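PDB 3LUP: DegV family protein from Streptococcus agalactiae, which binds a fatty acid, seen here as elaidic acid, and may take part in lipid transport or fatty acid metabolism. Local coordinates for residues Leu130-Ala134 / Ile151-Ile155; Thr85-Gly89 / Phe144-Val148. All blocks are in the same frame, centred on the assembly; numbering follows the deposited sequence.

Interaction 1: Leu130-Ala134 / Ile151-Ile155; sequences LVRNA and IQSQI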
ATOM      1  N   LEU A 130       9.093  -2.833  -1.424  1.00 30.49           N
ATOM      2  CA  LEU A 130      10.069  -2.398  -0.422  1.00 30.54           C
ATOM      3  C   LEU A 130      10.580  -3.550   0.425  1.00 30.47           C
ATOM      4  O   LEU A 130      11.770  -3.651   0.699  1.00 30.32           O
ATOM      5  CB  LEU A 130       9.505  -1.302   0.482  1.00 30.41           C
ATOM      6  CG  LEU A 130       9.378   0.078  -0.168  1.00 30.64           C
ATOM      7  CD1 LEU A 130       8.634   1.024   0.772  1.00 29.84           C
ATOM      8  CD2 LEU A 130      10.727   0.650  -0.589  1.00 28.26           C
ATOM      9  N   VAL A 131       9.663  -4.408   0.844  1.00 30.73           N
ATOM     10  CA  VAL A 131      10.004  -5.589   1.613  1.00 30.88           C
ATOM     11  C   VAL A 131      10.979  -6.441   0.810  1.00 31.45           C
ATOM     12  O   VAL A 131      12.097  -6.699   1.252  1.00 31.88           O
ATOM     13  CB  VAL A 131       8.728  -6.389   1.974  1.00 31.14           C
ATOM     14  CG1 VAL A 131       9.067  -7.728   2.611  1.00 29.80           C
ATOM     15  CG2 VAL A 131       7.804  -5.548   2.878  1.00 30.52           C
ATOM     16  N   ARG A 132      10.554  -6.844  -0.383  1.00 31.82           N
ATOM     17  CA  ARG A 132      11.397  -7.559  -1.322  1.00 32.10           C
ATOM     18  C   ARG A 132      12.771  -6.891  -1.534  1.00 32.52           C
ATOM     19  O   ARG A 132      13.796  -7.567  -1.495  1.00 32.92           O
ATOM     20  CB  ARG A 132      10.645  -7.699  -2.641  1.00 31.97           C
ATOM     21  CG  ARG A 132      11.230  -8.671  -3.633  1.00 32.37           C
ATOM     22  CD  ARG A 132      12.286  -8.033  -4.513  1.00 33.89           C
ATOM     23  NE  ARG A 132      11.823  -6.770  -5.080  1.00 34.50           N
ATOM     24  CZ  ARG A 132      11.057  -6.665  -6.162  1.00 35.21           C
ATOM     25  NH1 ARG A 132      10.700  -5.463  -6.602  1.00 36.48           N
ATOM     26  NH2 ARG A 132      10.645  -7.753  -6.806  1.00 34.79           N
ATOM     27  N   ASN A 133      12.790  -5.582  -1.770  1.00 33.03           N
ATOM     28  CA  ASN A 133      14.043  -4.847  -1.964  1.00 33.77           C
ATOM     29  C   ASN A 133      14.979  -4.986  -0.777  1.00 34.77           C
ATOM     30  O   ASN A 133      16.164  -5.291  -0.941  1.00 34.65           O
ATOM     31  CB  ASN A 133      13.795  -3.362  -2.264  1.00 33.09           C
ATOM     32  CG  ASN A 133      13.162  -3.145  -3.614  1.00 32.59           C
ATOM     33  OD1 ASN A 133      12.875  -4.103  -4.328  1.00 32.78           O
ATOM     34  ND2 ASN A 133      12.918  -1.889  -3.970  1.00 30.66           N
ATOM     35  N   ALA A 134      14.438  -4.779   0.418  1.00 36.10           N
ATOM     36  CA  ALA A 134      15.232  -4.847   1.630  1.00 37.88           C
ATOM     37  C   ALA A 134      15.825  -6.241   1.778  1.00 39.30           C
ATOM     38  O   ALA A 134      16.942  -6.399   2.264  1.00 39.36           O
ATOM     39  CB  ALA A 134      14.394  -4.490   2.840  1.00 37.77           C
ATOM     40  N   ILE A 151      16.355   2.109   1.489  1.00 30.22           N
ATOM     41  CA  ILE A 151      14.916   2.012   1.505  1.00 30.44           C
ATOM     42  C   ILE A 151      14.243   3.381   1.677  1.00 31.32           C
ATOM     43  O   ILE A 151      13.270   3.668   0.988  1.00 32.31           O
ATOM     44  CB  ILE A 151      14.416   0.990   2.533  1.00 30.28           C
ATOM     45  CG1 ILE A 151      14.804  -0.438   2.111  1.00 29.02           C
ATOM     46  CG2 ILE A 151      12.907   1.104   2.705  1.00 29.89           C
ATOM     47  CD1 ILE A 151      13.970  -1.027   0.977  1.00 26.80           C
ATOM     48  N   GLN A 152      14.770   4.232   2.557  1.00 31.95           N
ATOM     49  CA  GLN A 152      14.248   5.600   2.725  1.00 32.29           C
ATOM     50  C   GLN A 152      14.285   6.445   1.459  1.00 32.06           C
ATOM     51  O   GLN A 152      13.305   7.140   1.137  1.00 32.30           O
ATOM     52  CB  GLN A 152      14.949   6.330   3.869  1.00 32.65           C
ATOM     53  CG  GLN A 152      14.111   6.360   5.144  1.00 35.74           C
ATOM     54  CD  GLN A 152      14.947   6.416   6.425  1.00 40.05           C
ATOM     55  OE1 GLN A 152      16.168   6.664   6.390  1.00 42.22           O
ATOM     56  NE2 GLN A 152      14.288   6.181   7.571  1.00 40.54           N
ATOM     57  N   SER A 153      15.405   6.382   0.740  1.00 31.50           N
ATOM     58  CA  SER A 153      15.517   7.059  -0.552  1.00 31.13           C
ATOM     59  C   SER A 153      14.595   6.423  -1.602  1.00 30.64           C
ATOM     60  O   SER A 153      14.116   7.114  -2.500  1.00 30.44           O
ATOM     61  CB  SER A 153      16.974   7.119  -1.042  1.00 31.25           C
ATOM     62  OG  SER A 153      17.427   5.862  -1.512  1.00 31.57           O
ATOM     63  N   GLN A 154      14.348   5.118  -1.481  1.00 30.10           N
ATOM     64  CA  GLN A 154      13.383   4.431  -2.344  1.00 29.53           C
ATOM     65  C   GLN A 154      11.966   4.855  -2.025  1.00 29.23           C
ATOM     66  O   GLN A 154      11.149   5.051  -2.925  1.00 28.95           O
ATOM     67  CB  GLN A 154      13.492   2.917  -2.208  1.00 29.36           C
ATOM     68  CG  GLN A 154      14.505   2.296  -3.137  1.00 28.51           C
ATOM     69  CD  GLN A 154      14.505   0.796  -3.026  1.00 28.73           C
ATOM     70  OE1 GLN A 154      13.568   0.197  -2.489  1.00 27.57           O
ATOM     71  NE2 GLN A 154      15.561   0.172  -3.528  1.00 29.34           N
ATOM     72  N   ILE A 155      11.679   4.991  -0.737  1.00 28.98           N
ATOM     73  CA  ILE A 155      10.404   5.537  -0.290  1.00 29.23           C
ATOM     74  C   ILE A 155      10.143   6.903  -0.929  1.00 29.84           C
ATOM     75  O   ILE A 155       9.013   7.247  -1.176  1.00 30.46           O
ATOM     76  CB  ILE A 155      10.357   5.613   1.254  1.00 28.98           C
ATOM     77  CG1 ILE A 155      10.090   4.224   1.819  1.00 28.05           C
ATOM     78  CG2 ILE A 155       9.321   6.641   1.747  1.00 28.37           C
ATOM     79  CD1 ILE A 155      10.703   3.972   3.168  1.00 28.08           C
TER
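Leu-130 and Ile-151 mark the closest backbone approach of two helices that run roughly antiparallel, with 151° between their directions and 10.9 Å between the axes of the short segments. The CA atoms of this pair are 6.8 Å apart. Ile-151 reaches across with its CD1 methyl: with CG1 beside the backbone N and chi2 at -75°, the chain bends so that CD1 rests on the facing helix, 3.4 Å from Leu-130 O and close to Ala-134 N, alongside the backbone hydrogen bond that joins those two atoms. Leu-130 divides its branches between two partners. CD1 meets Ile-155 CG1 at 3.7 Å, the leucine side chain running nearly square to that of the isoleucine, while CD2 lies by CB and OE1 of Gln-154. Polar chemistry is confined to one flank, where Asn-133 ND2 gives a nearly straight hydrogen bond of 2.6 Å to Gln-154 OE1. It lies in the plane of the Asn-133 amide but reaches the acceptor from above its carbonyl plane, the two amides standing almost perpendicular. Arg-132 NE donates to Asn-133 OD1 (3.0 Å), which helps fix the amide's rotation. Around this pair, Arg-132 forms a salt bridge with Asp-231 of strand 230-236, Gln-154 NE2 bonds to Asn-285, and Val-131 and Ala-134 seat helix 124-138 on strand 6-11.

Interaction 2: Thr85-Gly89 / Phe144-Val148; sequences THVLG and FDVIV
Phe-144 is the wedge between strand 86-89 and the first turn of helix 144-155, and it accounts for most of the close packing here. Its CG is anti to the backbone N (chi1 -171°), which carries the ring off the helix and over to the strand. There His-86 lies against one face: His-86 CD2 is 3.4 Å from Phe-144 CG, and His-86 CB sits by the CD1 and CE1 atoms of the phenyl ring. The two side chains reach out from their own backbones in opposing senses and overlap along their lengths, and their rings meet obliquely, with planes at 37° and centroids 4.8 Å apart. Over the opposite face of the phenyl ring, nearer its rim, is CG2 of Val-148, one helical turn further on. At the far edge the ring tip reaches the strand backbone, with Phe-144 CZ 3.3 Å from Val-87 O. Packing becomes looser beyond the ring, where Leu-88 CB still brushes Phe-144 CE1 while the end methyls meet the helix at longer range: Leu-88 CD2 is 4.4 Å from Ile-147 CG2, and Leu-88 CD1 is 4.3 Å from Val-148 CG2. No hydrogen bond crosses between the segments. The outer side of the helix, with Asp-145 and Val-146, faces solvent, and His-86 itself is partly exposed, its ND1 sharing a hydrogen bond with Thr-85 OG1. Phe-144 also touches Leu-6 and Thr-114, on the strands that flank 86-89, so one aromatic side chain spans three strands. With the helix and strand segments only 7° from parallel and their axes 10.4 Å apart, the arrangement is that of a helical layer lying along a parallel sheet, as in the alpha/beta domains of DegV proteins.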
ATOM      1  N   THR A  85      18.652 -10.249  15.037  1.00 30.40           N
ATOM      2  CA  THR A  85      19.414  -9.118  15.593  1.00 30.24           C
ATOM      3  C   THR A  85      18.866  -7.755  15.186  1.00 30.48           C
ATOM      4  O   THR A  85      18.949  -6.801  15.954  1.00 30.86           O
ATOM      5  CB  THR A  85      20.892  -9.172  15.191  1.00 30.15           C
ATOM      6  OG1 THR A  85      21.005  -9.006  13.771  1.00 29.47           O
ATOM      7  CG2 THR A  85      21.504 -10.495  15.608  1.00 29.63           C
ATOM      8  N   HIS A  86      18.332  -7.665  13.973  1.00 30.54           N
ATOM      9  CA  HIS A  86      17.784  -6.421  13.470  1.00 30.52           C
ATOM     10  C   HIS A  86      16.375  -6.640  12.968  1.00 31.23           C
ATOM     11  O   HIS A  86      15.998  -7.761  12.583  1.00 31.16           O
ATOM     12  CB  HIS A  86      18.621  -5.883  12.323  1.00 30.41           C
ATOM     13  CG  HIS A  86      20.033  -5.544  12.695  1.00 30.08           C
ATOM     14  ND1 HIS A  86      21.000  -6.501  12.898  1.00 29.22           N
ATOM     15  CD2 HIS A  86      20.645  -4.350  12.872  1.00 29.32           C
ATOM     16  CE1 HIS A  86      22.144  -5.912  13.196  1.00 29.46           C
ATOM     17  NE2 HIS A  86      21.954  -4.607  13.191  1.00 28.94           N
ATOM     18  N   VAL A  87      15.603  -5.553  12.960  1.00 31.51           N
ATOM     19  CA  VAL A  87      14.228  -5.570  12.471  1.00 31.56           C
ATOM     20  C   VAL A  87      13.940  -4.347  11.591  1.00 31.61           C
ATOM     21  O   VAL A  87      14.217  -3.204  11.989  1.00 31.51           O
ATOM     22  CB  VAL A  87      13.221  -5.614  13.655  1.00 31.77           C
ATOM     23  CG1 VAL A  87      11.780  -5.514  13.156  1.00 30.89           C
ATOM     24  CG2 VAL A  87      13.413  -6.876  14.494  1.00 31.44           C
ATOM     25  N   LEU A  88      13.378  -4.594  10.403  1.00 31.41           N
ATOM     26  CA  LEU A  88      12.824  -3.516   9.567  1.00 31.01           C
ATOM     27  C   LEU A  88      11.311  -3.658   9.390  1.00 31.26           C
ATOM     28  O   LEU A  88      10.822  -4.631   8.801  1.00 31.09           O
ATOM     29  CB  LEU A  88      13.528  -3.458   8.212  1.00 30.66           C
ATOM     30  CG  LEU A  88      13.236  -2.266   7.296  1.00 30.12           C
ATOM     31  CD1 LEU A  88      13.577  -0.946   7.950  1.00 29.04           C
ATOM     32  CD2 LEU A  88      14.025  -2.430   6.015  1.00 29.59           C
ATOM     33  N   GLY A  89      10.575  -2.692   9.937  1.00 31.67           N
ATOM     34  CA  GLY A  89       9.114  -2.689   9.864  1.00 31.76           C
ATOM     35  C   GLY A  89       8.665  -1.723   8.787  1.00 32.23           C
ATOM     36  O   GLY A  89       8.911  -0.507   8.888  1.00 32.02           O
ATOM     37  N   PHE A 144      22.805  -2.753   8.106  1.00 39.67           N
ATOM     38  CA  PHE A 144      21.476  -2.314   8.467  1.00 37.90           C
ATOM     39  C   PHE A 144      21.236  -0.838   8.163  1.00 37.68           C
ATOM     40  O   PHE A 144      20.235  -0.511   7.526  1.00 37.72           O
ATOM     41  CB  PHE A 144      21.176  -2.623   9.927  1.00 37.25           C
ATOM     42  CG  PHE A 144      19.751  -2.396  10.296  1.00 35.38           C
ATOM     43  CD1 PHE A 144      18.762  -3.281   9.871  1.00 34.00           C
ATOM     44  CD2 PHE A 144      19.387  -1.289  11.050  1.00 33.84           C
ATOM     45  CE1 PHE A 144      17.428  -3.072  10.194  1.00 33.22           C
ATOM     46  CE2 PHE A 144      18.061  -1.070  11.383  1.00 34.11           C
ATOM     47  CZ  PHE A 144      17.072  -1.970  10.948  1.00 33.83           C
ATOM     48  N   ASP A 145      22.143   0.044   8.585  1.00 37.10           N
ATOM     49  CA  ASP A 145      21.967   1.490   8.322  1.00 37.01           C
ATOM     50  C   ASP A 145      21.920   1.831   6.838  1.00 36.06           C
ATOM     51  O   ASP A 145      21.173   2.720   6.428  1.00 35.95           O
ATOM     52  CB  ASP A 145      23.046   2.330   9.001  1.00 37.46           C
ATOM     53  CG  ASP A 145      22.890   2.370  10.503  1.00 39.24           C
ATOM     54  OD1 ASP A 145      21.992   1.672  11.037  1.00 39.95           O
ATOM     55  OD2 ASP A 145      23.678   3.100  11.149  1.00 41.57           O
ATOM     56  N   VAL A 146      22.721   1.114   6.055  1.00 34.98           N
ATOM     57  CA  VAL A 146      22.764   1.268   4.612  1.00 34.23           C
ATOM     58  C   VAL A 146      21.464   0.765   3.957  1.00 33.82           C
ATOM     59  O   VAL A 146      20.919   1.418   3.062  1.00 34.22           O
ATOM     60  CB  VAL A 146      24.013   0.567   4.011  1.00 34.20           C
ATOM     61  CG1 VAL A 146      24.128   0.820   2.509  1.00 33.83           C
ATOM     62  CG2 VAL A 146      25.276   1.048   4.711  1.00 34.41           C
ATOM     63  N   ILE A 147      20.963  -0.384   4.397  1.00 32.80           N
ATOM     64  CA  ILE A 147      19.710  -0.891   3.873  1.00 31.84           C
ATOM     65  C   ILE A 147      18.627   0.136   4.147  1.00 31.62           C
ATOM     66  O   ILE A 147      17.995   0.620   3.213  1.00 31.88           O
ATOM     67  CB  ILE A 147      19.359  -2.270   4.459  1.00 31.90           C
ATOM     68  CG1 ILE A 147      20.411  -3.296   4.004  1.00 31.69           C
ATOM     69  CG2 ILE A 147      17.950  -2.688   4.044  1.00 31.50           C
ATOM     70  CD1 ILE A 147      20.167  -4.721   4.444  1.00 30.61           C
ATOM     71  N   VAL A 148      18.459   0.494   5.422  1.00 31.38           N
ATOM     72  CA  VAL A 148      17.506   1.528   5.885  1.00 31.15           C
ATOM     73  C   VAL A 148      17.598   2.808   5.054  1.00 31.22           C
ATOM     74  O   VAL A 148      16.592   3.477   4.741  1.00 30.77           O
ATOM     75  CB  VAL A 148      17.780   1.900   7.368  1.00 30.99           C
ATOM     76  CG1 VAL A 148      16.906   3.061   7.814  1.00 31.25           C
ATOM     77  CG2 VAL A 148      17.551   0.720   8.264  1.00 30.91           C
TER

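Overall arrangement
Interactions 1 and 2 use successive parts of helix 144-155, its first turn lying against the parallel sheet and its later turns against helix 124-138. They meet directly, for Ala-134 CB packs on Leu-88 CD2 and near Ile-147 CG2, so strand and both helices share one apolar core. Every touching residue of interaction 1 is buried, and the contact lies nearer the middle of the chain, about 11 Å from the bound elaidic acid at the Leu-130 side chain; it adds an amide network to its aliphatic packing. Interaction 2 lies further out, about 20 Å from the chain centre, and relies on aromatic and methyl contacts bordered by a partly exposed histidine.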